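Local coordinates for protein adenylate cyclase (Hippeastrum hybrid cultivar, PDB 6YP4) that was named for cyclic AMP synthesis but acts predominantly as a triphosphatase, a metal-binding plant enzyme of the CYTH family, at residues 167-170 with 171-174. Residues are numbered along the deposited sequence; the frame is centred on the assembly and turned at random.
Sequences TTEP and ERVK. With EDO (1,2-ethanediol), chain I.
Glu169 and Arg172 join side by side across the first turn of helix 170-183, which follows strand 158-166 in the CYTH fold; Glu169 is its N-cap residue. Two backbone bonds start the helix: Val173 N donates to Glu169 O and Lys174 N to Pro170 O, both at 3.0 Å. Before them an ST turn folds the loop, Thr167 OG1 accepting from Glu169 N at 2.9 Å. Ethanediol, probably from the crystallisation liquor, accepts from Arg172 N through O2. The charged pair is gripped through a single nitrogen: Arg172 NH1 meets Glu169 OE1 at 2.7 Å in a salt bridge and sits between both carboxylate oxygens, with Glu169 OE2 at 2.8 Å. NH1 thus faces the end of the carboxylate, which lies at the guanidinium edge with the two planes turned 36° apart. The bend at chi3 (145°) in Arg172 helps bring NH1 round to this acid, while NH2 pairs with Glu144. Glu169 OE2 is also hydrogen-bonded to Thr168 OG1 of the second subunit, a bond made twice, once each way across the interface, which ties the turn into the dimer; an alanine here would probably leave that threonine and Arg172 NH1 without their shared carboxylate. Among nonpolar contacts, Pro170 packs on Ile3, Ile5 and Val76 of the sheet. At the start of the helix, Val173 CG2 meets Thr167 OG1 tip to tip at 3.3 Å.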
ATOM      1  N   THR A 167     -10.493   5.571  -2.630  1.00 34.16           N
ATOM      2  CA  THR A 167     -11.316   5.979  -1.503  1.00 35.79           C
ATOM      3  C   THR A 167     -12.651   5.250  -1.563  1.00 40.85           C
ATOM      4  O   THR A 167     -13.072   4.769  -2.620  1.00 39.51           O
ATOM      5  CB  THR A 167     -11.526   7.493  -1.507  1.00 37.77           C
ATOM      6  OG1 THR A 167     -12.371   7.878  -0.417  1.00 38.99           O
ATOM      7  CG2 THR A 167     -12.161   7.930  -2.834  1.00 38.31           C
ATOM      8  N   THR A 168     -13.300   5.159  -0.404  1.00 44.94           N
ATOM      9  CA  THR A 168     -14.671   4.685  -0.333  1.00 37.30           C
ATOM     10  C   THR A 168     -15.669   5.831  -0.349  1.00 39.48           C
ATOM     11  O   THR A 168     -16.876   5.577  -0.395  1.00 43.46           O
ATOM     12  CB  THR A 168     -14.893   3.836   0.930  1.00 41.99           C
ATOM     13  OG1 THR A 168     -14.797   4.667   2.093  1.00 38.70           O
ATOM     14  CG2 THR A 168     -13.869   2.740   1.014  1.00 37.13           C
ATOM     15  N   GLU A 169     -15.190   7.084  -0.323  1.00 42.21           N
ATOM     16  CA  GLU A 169     -16.041   8.269  -0.343  1.00 39.91           C
ATOM     17  C   GLU A 169     -15.665   9.168  -1.528  1.00 48.66           C
ATOM     18  O   GLU A 169     -15.151  10.271  -1.334  1.00 39.62           O
ATOM     19  CB  GLU A 169     -15.934   9.069   0.954  1.00 39.96           C
ATOM     20  CG  GLU A 169     -15.992   8.262   2.243  1.00 44.15           C
ATOM     21  CD  GLU A 169     -15.958   9.157   3.477  1.00 40.02           C
ATOM     22  OE1 GLU A 169     -16.820  10.058   3.590  1.00 45.89           O
ATOM     23  OE2 GLU A 169     -15.048   8.992   4.305  1.00 51.89           O
ATOM     24  N   PRO A 170     -15.959   8.730  -2.760  1.00 48.56           N
ATOM     25  CA  PRO A 170     -15.452   9.484  -3.928  1.00 44.45           C
ATOM     26  C   PRO A 170     -15.905  10.932  -3.993  1.00 41.36           C
ATOM     27  O   PRO A 170     -15.088  11.809  -4.304  1.00 41.76           O
ATOM     28  CB  PRO A 170     -15.982   8.673  -5.123  1.00 44.43           C
ATOM     29  CG  PRO A 170     -17.084   7.813  -4.561  1.00 46.94           C
ATOM     30  CD  PRO A 170     -16.697   7.524  -3.156  1.00 50.04           C
ATOM     31  N   GLU A 171     -17.170  11.228  -3.715  1.00 43.12           N
ATOM     32  CA  GLU A 171     -17.620  12.605  -3.890  1.00 45.75           C
ATOM     33  C   GLU A 171     -16.980  13.543  -2.872  1.00 48.24           C
ATOM     34  O   GLU A 171     -16.600  14.666  -3.216  1.00 49.98           O
ATOM     35  CB  GLU A 171     -19.147  12.685  -3.824  1.00 53.86           C
ATOM     36  CG  GLU A 171     -19.795  11.968  -4.991  1.00 63.83           C
ATOM     37  CD  GLU A 171     -19.427  12.596  -6.327  1.00 75.55           C
ATOM     38  OE1 GLU A 171     -19.442  11.867  -7.342  1.00 78.89           O
ATOM     39  OE2 GLU A 171     -19.139  13.814  -6.369  1.00 80.97           O
ATOM     40  N   ARG A 172     -16.836  13.113  -1.622  1.00 43.13           N
ATOM     41  CA  ARG A 172     -16.291  14.034  -0.633  1.00 42.72           C
ATOM     42  C   ARG A 172     -14.772  14.168  -0.753  1.00 46.40           C
ATOM     43  O   ARG A 172     -14.224  15.260  -0.564  1.00 49.03           O
ATOM     44  CB  ARG A 172     -16.690  13.574   0.769  1.00 52.79           C
ATOM     45  CG  ARG A 172     -16.090  14.385   1.876  1.00 49.85           C
ATOM     46  CD  ARG A 172     -16.375  13.764   3.221  1.00 57.52           C
ATOM     47  NE  ARG A 172     -15.249  13.969   4.095  1.00 58.54           N
ATOM     48  CZ  ARG A 172     -14.479  12.973   4.497  1.00 52.57           C
ATOM     49  NH1 ARG A 172     -14.758  11.736   4.118  1.00 62.47           N
ATOM     50  NH2 ARG A 172     -13.433  13.184   5.276  1.00 54.81           N
ATOM     51  N   VAL A 173     -14.064  13.082  -1.060  1.00 45.08           N
ATOM     52  CA  VAL A 173     -12.611  13.181  -1.166  1.00 42.97           C
ATOM     53  C   VAL A 173     -12.230  13.984  -2.400  1.00 48.84           C
ATOM     54  O   VAL A 173     -11.282  14.781  -2.377  1.00 44.77           O
ATOM     55  CB  VAL A 173     -11.970  11.780  -1.162  1.00 45.46           C
ATOM     56  CG1 VAL A 173     -10.478  11.865  -1.489  1.00 34.88           C
ATOM     57  CG2 VAL A 173     -12.193  11.090   0.210  1.00 39.95           C
ATOM     58  N   LYS A 174     -12.971  13.803  -3.492  1.00 46.13           N
ATOM     59  CA  LYS A 174     -12.684  14.573  -4.691  1.00 41.66           C
ATOM     60  C   LYS A 174     -12.853  16.065  -4.427  1.00 41.56           C
ATOM     61  O   LYS A 174     -12.074  16.882  -4.935  1.00 44.57           O
ATOM     62  CB  LYS A 174     -13.568  14.097  -5.841  1.00 43.29           C
ATOM     63  CG  LYS A 174     -13.542  15.009  -7.049  1.00 47.34           C
ATOM     64  CD  LYS A 174     -14.389  14.444  -8.161  1.00 44.82           C
ATOM     65  CE  LYS A 174     -15.735  15.134  -8.236  1.00 45.52           C
ATOM     66  NZ  LYS A 174     -16.512  14.623  -9.400  1.00 48.28           N
TER
HETATM   67  C1  EDO I 308     -20.060   9.865  -2.108  1.00 69.59           C
HETATM   68  O1  EDO I 308     -19.792   8.802  -3.030  1.00 69.94           O
HETATM   69  C2  EDO I 308     -18.917   9.937  -1.106  1.00 60.36           C
HETATM   70  O2  EDO I 308     -18.812  11.224  -0.487  1.00 56.88           O